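Carboxylesterase/phospholipase family protein (Francisella tularensis subsp. tularensis, PDB 4F21) probably hydrolyses carboxylic ester bonds as a serine hydrolase of the alpha/beta-hydrolase superfamily, in its carboxylesterase/phospholipase branch. Local coordinates at residues Val57-Val62 and Val228-Ile233; Thr149-Gln154 and Gly158-Leu163; Cys39-His44 and Lys119-Gln124. One frame throughout, in Å; residues are numbered along the deposited sequence.

Contact 1. Residues Val57-Val62 and Val228-Ile233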
loop_
_atom_site.group_PDB
_atom_site.type_symbol
_atom_site.label_atom_id
_atom_site.label_comp_id
_atom_site.label_asym_id
_atom_site.label_seq_id
_atom_site.Cartn_x
_atom_site.Cartn_y
_atom_site.Cartn_z
ATOM N N VAL A 57 3.341 -15.186 1.597
ATOM C CA VAL A 57 2.575 -16.036 0.701
ATOM C C VAL A 57 2.146 -17.353 1.352
ATOM O O VAL A 57 1.020 -17.814 1.155
ATOM C CB VAL A 57 3.374 -16.285 -0.594
ATOM C CG1 VAL A 57 3.131 -17.680 -1.144
ATOM C CG2 VAL A 57 3.031 -15.221 -1.611
ATOM N N ASN A 58 3.032 -17.941 2.150
ATOM C CA ASN A 58 2.726 -19.202 2.817
ATOM C C ASN A 58 1.779 -19.025 3.999
ATOM O O ASN A 58 1.444 -19.995 4.680
ATOM C CB ASN A 58 4.007 -19.890 3.292
ATOM C CG ASN A 58 5.255 -19.268 2.706
ATOM O OD1 ASN A 58 5.333 -19.017 1.504
ATOM N ND2 ASN A 58 6.239 -19.006 3.559
ATOM N N TYR A 59 1.352 -17.787 4.241
ATOM C CA TYR A 59 0.528 -17.483 5.406
ATOM C C TYR A 59 -0.951 -17.309 5.076
ATOM O O TYR A 59 -1.757 -17.022 5.956
ATOM C CB TYR A 59 1.063 -16.245 6.126
ATOM C CG TYR A 59 2.387 -16.482 6.815
ATOM C CD1 TYR A 59 3.579 -16.411 6.110
ATOM C CD2 TYR A 59 2.442 -16.790 8.165
ATOM C CE1 TYR A 59 4.792 -16.634 6.734
ATOM C CE2 TYR A 59 3.653 -17.014 8.797
ATOM C CZ TYR A 59 4.824 -16.935 8.077
ATOM O OH TYR A 59 6.031 -17.156 8.701
ATOM N N PHE A 60 -1.308 -17.510 3.813
ATOM C CA PHE A 60 -2.664 -17.245 3.357
ATOM C C PHE A 60 -3.461 -18.518 3.092
ATOM O O PHE A 60 -2.889 -19.593 2.897
ATOM C CB PHE A 60 -2.622 -16.379 2.098
ATOM C CG PHE A 60 -1.957 -15.052 2.303
ATOM C CD1 PHE A 60 -2.012 -14.420 3.535
ATOM C CD2 PHE A 60 -1.276 -14.437 1.270
ATOM C CE1 PHE A 60 -1.403 -13.200 3.732
ATOM C CE2 PHE A 60 -0.664 -13.212 1.462
ATOM C CZ PHE A 60 -0.729 -12.593 2.693
ATOM N N ASP A 61 -4.785 -18.382 3.083
ATOM C CA ASP A 61 -5.683 -19.514 2.854
ATOM C C ASP A 61 -6.384 -19.445 1.496
ATOM O O ASP A 61 -7.314 -20.210 1.239
ATOM C CB ASP A 61 -6.744 -19.591 3.957
ATOM C CG ASP A 61 -6.146 -19.626 5.347
ATOM O OD1 ASP A 61 -5.101 -20.282 5.531
ATOM O OD2 ASP A 61 -6.722 -18.995 6.257
ATOM N N VAL A 62 -5.948 -18.528 0.636
ATOM C CA VAL A 62 -6.572 -18.346 -0.674
ATOM C C VAL A 62 -5.774 -19.051 -1.752
ATOM O O VAL A 62 -4.548 -19.100 -1.681
ATOM C CB VAL A 62 -6.656 -16.863 -1.047
ATOM C CG1 VAL A 62 -7.595 -16.654 -2.231
ATOM C CG2 VAL A 62 -7.129 -16.078 0.132
ATOM N N VAL A 228 2.831 -6.827 11.577
ATOM C CA VAL A 228 1.705 -7.549 10.997
ATOM C C VAL A 228 1.451 -8.813 11.804
ATOM O O VAL A 228 2.357 -9.629 11.985
ATOM C CB VAL A 228 1.982 -7.933 9.524
ATOM C CG1 VAL A 228 0.919 -8.875 8.995
ATOM C CG2 VAL A 228 2.073 -6.687 8.651
ATOM N N CYS A 229 0.220 -8.972 12.284
ATOM C CA CYS A 229 -0.146 -10.122 13.105
ATOM C C CYS A 229 -0.852 -11.216 12.303
ATOM O O CYS A 229 -0.982 -11.134 11.080
ATOM C CB CYS A 229 -1.009 -9.690 14.285
ATOM S SG CYS A 229 -2.610 -9.034 13.804
ATOM N N MET A 230 -1.288 -12.230 13.005
ATOM C CA MET A 230 -1.862 -13.399 12.381
ATOM C C MET A 230 -3.321 -13.231 11.987
ATOM O O MET A 230 -3.729 -13.737 10.972
ATOM C CB MET A 230 -1.618 -14.638 13.241
ATOM C CG MET A 230 -0.273 -15.298 13.036
ATOM S SD MET A 230 -0.010 -16.340 11.544
ATOM C CE MET A 230 -0.419 -15.221 10.248
ATOM N N GLU A 231 -4.087 -12.505 12.785
ATOM C CA GLU A 231 -5.484 -12.188 12.500
ATOM C C GLU A 231 -5.513 -11.281 11.277
ATOM O O GLU A 231 -6.333 -11.447 10.367
ATOM C CB GLU A 231 -6.119 -11.461 13.692
ATOM C CG GLU A 231 -5.946 -12.192 15.031
ATOM C CD GLU A 231 -6.758 -13.476 15.115
ATOM O OE1 GLU A 231 -7.684 -13.651 14.294
ATOM O OE2 GLU A 231 -6.464 -14.311 15.998
ATOM N N GLU A 232 -4.574 -10.340 11.249
ATOM C CA GLU A 232 -4.423 -9.422 10.128
ATOM C C GLU A 232 -4.078 -10.185 8.859
ATOM O O GLU A 232 -4.594 -9.877 7.800
ATOM C CB GLU A 232 -3.339 -8.390 10.427
ATOM C CG GLU A 232 -3.150 -7.357 9.336
ATOM C CD GLU A 232 -2.204 -6.256 9.753
ATOM O OE1 GLU A 232 -1.576 -6.387 10.827
ATOM O OE2 GLU A 232 -2.088 -5.260 9.011
ATOM N N ILE A 233 -3.209 -11.185 8.974
ATOM C CA ILE A 233 -2.834 -12.009 7.828
ATOM C C ILE A 233 -4.058 -12.731 7.274
ATOM O O ILE A 233 -4.272 -12.788 6.058
ATOM C CB ILE A 233 -1.737 -13.022 8.200
ATOM C CG1 ILE A 233 -0.367 -12.345 8.181
ATOM C CG2 ILE A 233 -1.720 -14.177 7.230
ATOM C CD1 ILE A 233 0.070 -11.915 6.801
#

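Contact 2. Residues Thr149-Gln154 and Gly158-Leu163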
loop_
_atom_site.group_PDB
_atom_site.type_symbol
_atom_site.label_atom_id
_atom_site.label_comp_id
_atom_site.label_asym_id
_atom_site.label_seq_id
_atom_site.Cartn_x
_atom_site.Cartn_y
_atom_site.Cartn_z
ATOM N N THR A 149 -0.721 6.127 -5.663
ATOM C CA THR A 149 -0.607 5.628 -7.025
ATOM C C THR A 149 -1.980 5.283 -7.591
ATOM O O THR A 149 -2.398 5.832 -8.614
ATOM C CB THR A 149 0.291 4.378 -7.093
ATOM O OG1 THR A 149 1.626 4.726 -6.704
ATOM C CG2 THR A 149 0.304 3.805 -8.503
ATOM N N ALA A 150 -2.686 4.392 -6.901
ATOM C CA ALA A 150 -3.955 3.871 -7.398
ATOM C C ALA A 150 -5.003 4.963 -7.585
ATOM O O ALA A 150 -5.800 4.913 -8.523
ATOM C CB ALA A 150 -4.474 2.777 -6.482
ATOM N N ILE A 151 -4.991 5.955 -6.701
ATOM C CA ILE A 151 -5.964 7.040 -6.779
ATOM C C ILE A 151 -5.551 8.123 -7.776
ATOM O O ILE A 151 -6.302 9.065 -8.013
ATOM C CB ILE A 151 -6.239 7.672 -5.399
ATOM C CG1 ILE A 151 -5.024 8.460 -4.914
ATOM C CG2 ILE A 151 -6.630 6.603 -4.390
ATOM C CD1 ILE A 151 -5.263 9.175 -3.605
ATOM N N THR A 152 -4.361 7.983 -8.356
ATOM C CA THR A 152 -3.924 8.881 -9.425
ATOM C C THR A 152 -3.664 8.080 -10.696
ATOM O O THR A 152 -3.369 8.639 -11.754
ATOM C CB THR A 152 -2.656 9.661 -9.046
ATOM O OG1 THR A 152 -1.590 8.741 -8.781
ATOM C CG2 THR A 152 -2.908 10.521 -7.817
ATOM N N SER A 153 -3.773 6.762 -10.572
ATOM C CA SER A 153 -3.642 5.863 -11.705
ATOM C C SER A 153 -4.693 6.210 -12.745
ATOM O O SER A 153 -5.888 6.226 -12.454
ATOM C CB SER A 153 -3.813 4.413 -11.252
ATOM O OG SER A 153 -3.768 3.515 -12.345
ATOM N N GLN A 154 -4.239 6.492 -13.960
ATOM C CA GLN A 154 -5.132 6.870 -15.045
ATOM C C GLN A 154 -5.999 5.694 -15.492
ATOM O O GLN A 154 -6.937 5.868 -16.269
ATOM C CB GLN A 154 -4.329 7.413 -16.232
ATOM C CG GLN A 154 -2.885 7.788 -15.903
ATOM C CD GLN A 154 -1.937 6.597 -15.946
ATOM O OE1 GLN A 154 -2.344 5.472 -16.241
ATOM N NE2 GLN A 154 -0.666 6.844 -15.652
ATOM N N GLY A 158 -7.035 -2.763 -9.152
ATOM C CA GLY A 158 -7.763 -3.841 -8.504
ATOM C C GLY A 158 -8.023 -3.675 -7.022
ATOM O O GLY A 158 -9.038 -4.150 -6.502
ATOM N N GLY A 159 -7.107 -3.013 -6.330
ATOM C CA GLY A 159 -7.263 -2.801 -4.905
ATOM C C GLY A 159 -6.063 -2.156 -4.246
ATOM O O GLY A 159 -4.986 -2.073 -4.832
ATOM N N ILE A 160 -6.261 -1.686 -3.020
ATOM C CA ILE A 160 -5.185 -1.118 -2.221
ATOM C C ILE A 160 -5.204 -1.765 -0.844
ATOM O O ILE A 160 -6.263 -1.892 -0.229
ATOM C CB ILE A 160 -5.345 0.404 -2.040
ATOM C CG1 ILE A 160 -5.495 1.104 -3.393
ATOM C CG2 ILE A 160 -4.166 0.973 -1.269
ATOM C CD1 ILE A 160 -5.926 2.553 -3.273
ATOM N N MET A 161 -4.042 -2.182 -0.359
ATOM C CA MET A 161 -3.959 -2.699 1.004
ATOM C C MET A 161 -2.987 -1.899 1.871
ATOM O O MET A 161 -1.817 -2.257 2.022
ATOM C CB MET A 161 -3.623 -4.193 1.018
ATOM C CG MET A 161 -4.757 -5.074 0.516
ATOM S SD MET A 161 -4.564 -6.819 0.935
ATOM C CE MET A 161 -3.210 -7.297 -0.130
ATOM N N ALA A 162 -3.492 -0.809 2.435
ATOM C CA ALA A 162 -2.695 0.053 3.291
ATOM C C ALA A 162 -2.514 -0.588 4.661
ATOM O O ALA A 162 -3.487 -0.929 5.332
ATOM C CB ALA A 162 -3.346 1.422 3.422
ATOM N N LEU A 163 -1.258 -0.752 5.065
ATOM C CA LEU A 163 -0.923 -1.412 6.318
ATOM C C LEU A 163 0.045 -0.552 7.114
ATOM O O LEU A 163 1.198 -0.381 6.719
ATOM C CB LEU A 163 -0.280 -2.774 6.045
ATOM C CG LEU A 163 -1.026 -3.743 5.126
ATOM C CD1 LEU A 163 -0.042 -4.621 4.373
ATOM C CD2 LEU A 163 -1.985 -4.598 5.924
#

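Contact 3. Residues Cys39-His44 and Lys119-Gln124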
loop_
_atom_site.group_PDB
_atom_site.type_symbol
_atom_site.label_atom_id
_atom_site.label_comp_id
_atom_site.label_asym_id
_atom_site.label_seq_id
_atom_site.Cartn_x
_atom_site.Cartn_y
_atom_site.Cartn_z
ATOM N N CYS A 39 -2.543 -10.586 -9.909
ATOM C CA CYS A 39 -1.228 -10.104 -9.490
ATOM C C CYS A 39 -1.285 -9.193 -8.264
ATOM O O CYS A 39 -2.164 -8.343 -8.144
ATOM C CB CYS A 39 -0.522 -9.390 -10.647
ATOM S SG CYS A 39 1.165 -8.840 -10.284
ATOM N N VAL A 40 -0.342 -9.383 -7.349
ATOM C CA VAL A 40 -0.263 -8.539 -6.164
ATOM C C VAL A 40 1.109 -7.885 -6.060
ATOM O O VAL A 40 2.123 -8.562 -5.873
ATOM C CB VAL A 40 -0.555 -9.318 -4.864
ATOM C CG1 VAL A 40 -0.770 -8.348 -3.706
ATOM C CG2 VAL A 40 -1.771 -10.203 -5.038
ATOM N N ILE A 41 1.130 -6.564 -6.198
ATOM C CA ILE A 41 2.353 -5.804 -6.031
ATOM C C ILE A 41 2.490 -5.396 -4.568
ATOM O O ILE A 41 1.754 -4.534 -4.085
ATOM C CB ILE A 41 2.372 -4.572 -6.949
ATOM C CG1 ILE A 41 2.148 -5.005 -8.398
ATOM C CG2 ILE A 41 3.684 -3.818 -6.810
ATOM C CD1 ILE A 41 2.238 -3.881 -9.401
ATOM N N TRP A 42 3.422 -6.043 -3.869
ATOM C CA TRP A 42 3.654 -5.812 -2.445
ATOM C C TRP A 42 4.887 -4.940 -2.223
ATOM O O TRP A 42 6.011 -5.345 -2.531
ATOM C CB TRP A 42 3.824 -7.146 -1.710
ATOM C CG TRP A 42 3.751 -7.028 -0.214
ATOM C CD1 TRP A 42 4.756 -6.652 0.629
ATOM C CD2 TRP A 42 2.611 -7.294 0.614
ATOM N NE1 TRP A 42 4.311 -6.661 1.929
ATOM C CE2 TRP A 42 2.999 -7.053 1.947
ATOM C CE3 TRP A 42 1.300 -7.710 0.358
ATOM C CZ2 TRP A 42 2.124 -7.212 3.020
ATOM C CZ3 TRP A 42 0.432 -7.868 1.426
ATOM C CH2 TRP A 42 0.848 -7.620 2.739
ATOM N N LEU A 43 4.672 -3.747 -1.677
ATOM C CA LEU A 43 5.751 -2.785 -1.469
ATOM C C LEU A 43 6.199 -2.720 -0.009
ATOM O O LEU A 43 5.390 -2.860 0.909
ATOM C CB LEU A 43 5.314 -1.391 -1.931
ATOM C CG LEU A 43 4.681 -1.270 -3.320
ATOM C CD1 LEU A 43 4.313 0.178 -3.616
ATOM C CD2 LEU A 43 5.607 -1.826 -4.394
ATOM N N HIS A 44 7.495 -2.508 0.196
ATOM C CA HIS A 44 8.033 -2.287 1.535
ATOM C C HIS A 44 9.199 -1.302 1.487
ATOM O O HIS A 44 9.927 -1.243 0.498
ATOM C CB HIS A 44 8.437 -3.611 2.209
ATOM C CG HIS A 44 9.640 -4.269 1.605
ATOM N ND1 HIS A 44 9.561 -5.435 0.873
ATOM C CD2 HIS A 44 10.954 -3.941 1.645
ATOM C CE1 HIS A 44 10.770 -5.788 0.476
ATOM N NE2 HIS A 44 11.634 -4.897 0.930
ATOM N N LYS A 119 5.097 2.057 -13.980
ATOM C CA LYS A 119 5.814 1.299 -14.994
ATOM C C LYS A 119 5.581 -0.182 -14.767
ATOM O O LYS A 119 5.203 -0.902 -15.694
ATOM C CB LYS A 119 7.310 1.621 -14.979
ATOM C CG LYS A 119 7.663 2.924 -15.676
ATOM C CD LYS A 119 9.159 3.046 -15.904
ATOM C CE LYS A 119 9.477 4.239 -16.792
ATOM N NZ LYS A 119 10.909 4.272 -17.203
ATOM N N LEU A 120 5.762 -0.615 -13.518
ATOM C CA LEU A 120 5.532 -2.005 -13.146
ATOM C C LEU A 120 4.132 -2.429 -13.562
ATOM O O LEU A 120 3.956 -3.489 -14.168
ATOM C CB LEU A 120 5.719 -2.207 -11.640
ATOM C CG LEU A 120 7.102 -2.623 -11.133
ATOM C CD1 LEU A 120 7.136 -2.617 -9.612
ATOM C CD2 LEU A 120 7.475 -3.996 -11.669
ATOM N N ILE A 121 3.142 -1.584 -13.270
ATOM C CA ILE A 121 1.770 -1.908 -13.636
ATOM C C ILE A 121 1.692 -2.004 -15.150
ATOM O O ILE A 121 1.158 -2.974 -15.692
ATOM C CB ILE A 121 0.762 -0.862 -13.129
ATOM C CG1 ILE A 121 0.864 -0.707 -11.612
ATOM C CG2 ILE A 121 -0.650 -1.265 -13.511
ATOM C CD1 ILE A 121 -0.029 0.372 -11.057
ATOM N N ASP A 122 2.282 -1.019 -15.826
ATOM C CA ASP A 122 2.281 -0.981 -17.282
ATOM C C ASP A 122 2.997 -2.204 -17.837
ATOM O O ASP A 122 2.781 -2.592 -18.982
ATOM C CB ASP A 122 2.950 0.297 -17.803
ATOM C CG ASP A 122 2.019 1.504 -17.789
ATOM O OD1 ASP A 122 0.781 1.318 -17.819
ATOM O OD2 ASP A 122 2.531 2.644 -17.760
ATOM N N SER A 123 3.843 -2.811 -17.009
ATOM C CA SER A 123 4.603 -3.980 -17.425
ATOM C C SER A 123 3.783 -5.252 -17.246
ATOM O O SER A 123 3.946 -6.210 -18.002
ATOM C CB SER A 123 5.916 -4.072 -16.642
ATOM O OG SER A 123 6.720 -5.137 -17.112
ATOM N N GLN A 124 2.894 -5.251 -16.253
ATOM C CA GLN A 124 2.061 -6.418 -15.972
ATOM C C GLN A 124 0.840 -6.456 -16.879
ATOM O O GLN A 124 0.308 -7.526 -17.175
ATOM C CB GLN A 124 1.625 -6.437 -14.505
ATOM C CG GLN A 124 2.697 -6.915 -13.541
ATOM C CD GLN A 124 3.040 -8.379 -13.735
ATOM O OE1 GLN A 124 2.172 -9.196 -14.043
ATOM N NE2 GLN A 124 4.312 -8.716 -13.562
#

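Contact 1. Residues Val57-Val62 and Val228-Ile233
The rings of Tyr59 and Phe60 each meet one side chain of the facing helix start. At the Tyr59 ring the partner is Met230. Its methyl CE approaches obliquely and lies 3.9 Å from Tyr59 CD2. The sulfur lies at the ring edge, with Met230 SD 5.5 Å from the centroid of the Tyr59 ring and 79° off the ring normal. This is a Met-aromatic contact. The Met230 chain is bent at chi2 and chi3, which folds its end back toward the tyrosine, and the two side chains cross at about a right angle.

The Phe60 ring takes Ile233, also at an oblique approach. The ring touches with CD1 and CE1: Phe60 CE1 is 3.6 Å from Ile233 CD1, and Phe60 CD1 is 3.7 Å from Ile233 CG2. Both branches of the isoleucine are therefore used. CG2 is anti to the backbone N and also reaches the tyrosine, 3.6 Å from Tyr59 CB, so this methyl sits between the two aromatic residues. Phe60 packs further along the helix, on Ile236 and Ser237. Ile233 is buried, while Tyr59 and Met230 lie toward solvent. No hydrogen bond joins the two segments.

The helix start is fixed by its own polar groups. Glu232 N donates to Cys229 SG over 3.5 Å, and Cys229 N gives a weak bond to Glu232 OE1. Ile233 N bonds to Cys229 O in the first turn. Cys229 is thus the N-cap, and with Glu232 it forms a capping box. The contact lays the loop between strands 38-44 and 67-72 against the start of helix 230-243, the last helix of this alpha/beta-hydrolase fold.

Contact 2. Residues Thr149-Gln154 and Gly158-Leu163
A beta-alpha-beta crossover is closed here: helix 144-150 links the parallel neighbours 134-139 and 159-163, and its last turn packs on the second of these strands. Ala150 and Ile160 carry the contact. Ala150 CB points at the strand and lies 3.5 Å from Ile160 CD1. The same CB is 3.7 Å from Ile160 CG1, so the alanine methyl rests along the outer part of the isoleucine chain. Ile160 reaches it with CG1 anti to the carbonyl carbon (chi1 -54°) and CD1 extended beyond (chi2 169°). Ile151 adds a looser touch, with its CG2 4.3 Å from Ile160 CD1. The contact is apolar and buried, and no hydrogen bond crosses it.

Thr152 N donates to Thr149 O over 2.9 Å. The carbonyl oxygen of Ala150 is taken by Asn181 ND2.

Ala150 also lies on Leu136 of strand 134-139 and on Leu157 of the connecting loop. Ile151 turns to Ile177 and Phe214. Thr149 packs on Ile114 and Val117 of helix 111-126. Beyond Ile160, Met161 meets the other layer of the fold, touching Ile236, Phe239 and Ile240 of helix 230-243.

Contact 3. Residues Cys39-His44 and Lys119-Gln124
Ile41 and Ile121 meet at about a right angle, the strand residue reaching out and the helix residue lying across its end. Ile41 CD1 is 4.1 Å from Ile121 CG1. Ile41 is extended, with chi2 at -176°, and this carries its CD1 out to the helix. One position earlier in the helix, Leu120 offers its CB, 4.5 Å from Ile41 CD1. The tip of Ile41 thus faces two successive helix residues. These are loose van der Waals contacts.

Cys39 and Gln124 form the second meeting point. Cys39 SG is anti to its own backbone N (chi1 -176°) and points at the helix. It lies 4.1 Å from Gln124 CG. The glutamine chain is bent at chi2, which brings its amide end round beside the sulfur. No hydrogen bond crosses the contact.

Strand 39-44 and helix 119-124 run nearly antiparallel, at 161°, with 10.8 Å between their axes at closest approach. This is a helix lying on one side of the central sheet of an alpha/beta-hydrolase fold. Strand 38-44 sits inside that sheet, between 67-72 and 134-139. The helix spans its neighbours as well: Leu120 touches Pro72, and Gln124 touches Ile134. Ile41 also packs on Ile134 and Leu136.

Within the helix, Leu120 O accepts from both Ser123 N and Gln124 N, at 2.9 Å each. Asp122 turns outward from the strand and makes a salt bridge to Arg155, which also lies against Ile121. Trp42, between Ile41 and Leu43 in the strand, points away from the helix, and its ring meets those of Phe53 and Phe71 at oblique angles.

Contacts 2 and 3 pack helices onto one side of the same sheet, with centres 11 Å apart. Thr149 CG2 and Ile121 CD1 join them there, 4.3 Å apart. Through the sheet they meet again on the other side, where Trp42 CH2 lies 3.5 Å from Leu163 CD1. Contact 1 belongs to that second side. Its centre is about 21 Å from contact 2 and 20 Å from contact 3, but Glu232 packs on Leu163. Ser140, His226 and Asp194 have the geometry of a catalytic triad. If they serve as one, the helix of contact 2 begins soon after the nucleophile, and segment 228-233 of contact 1 follows the histidine closely.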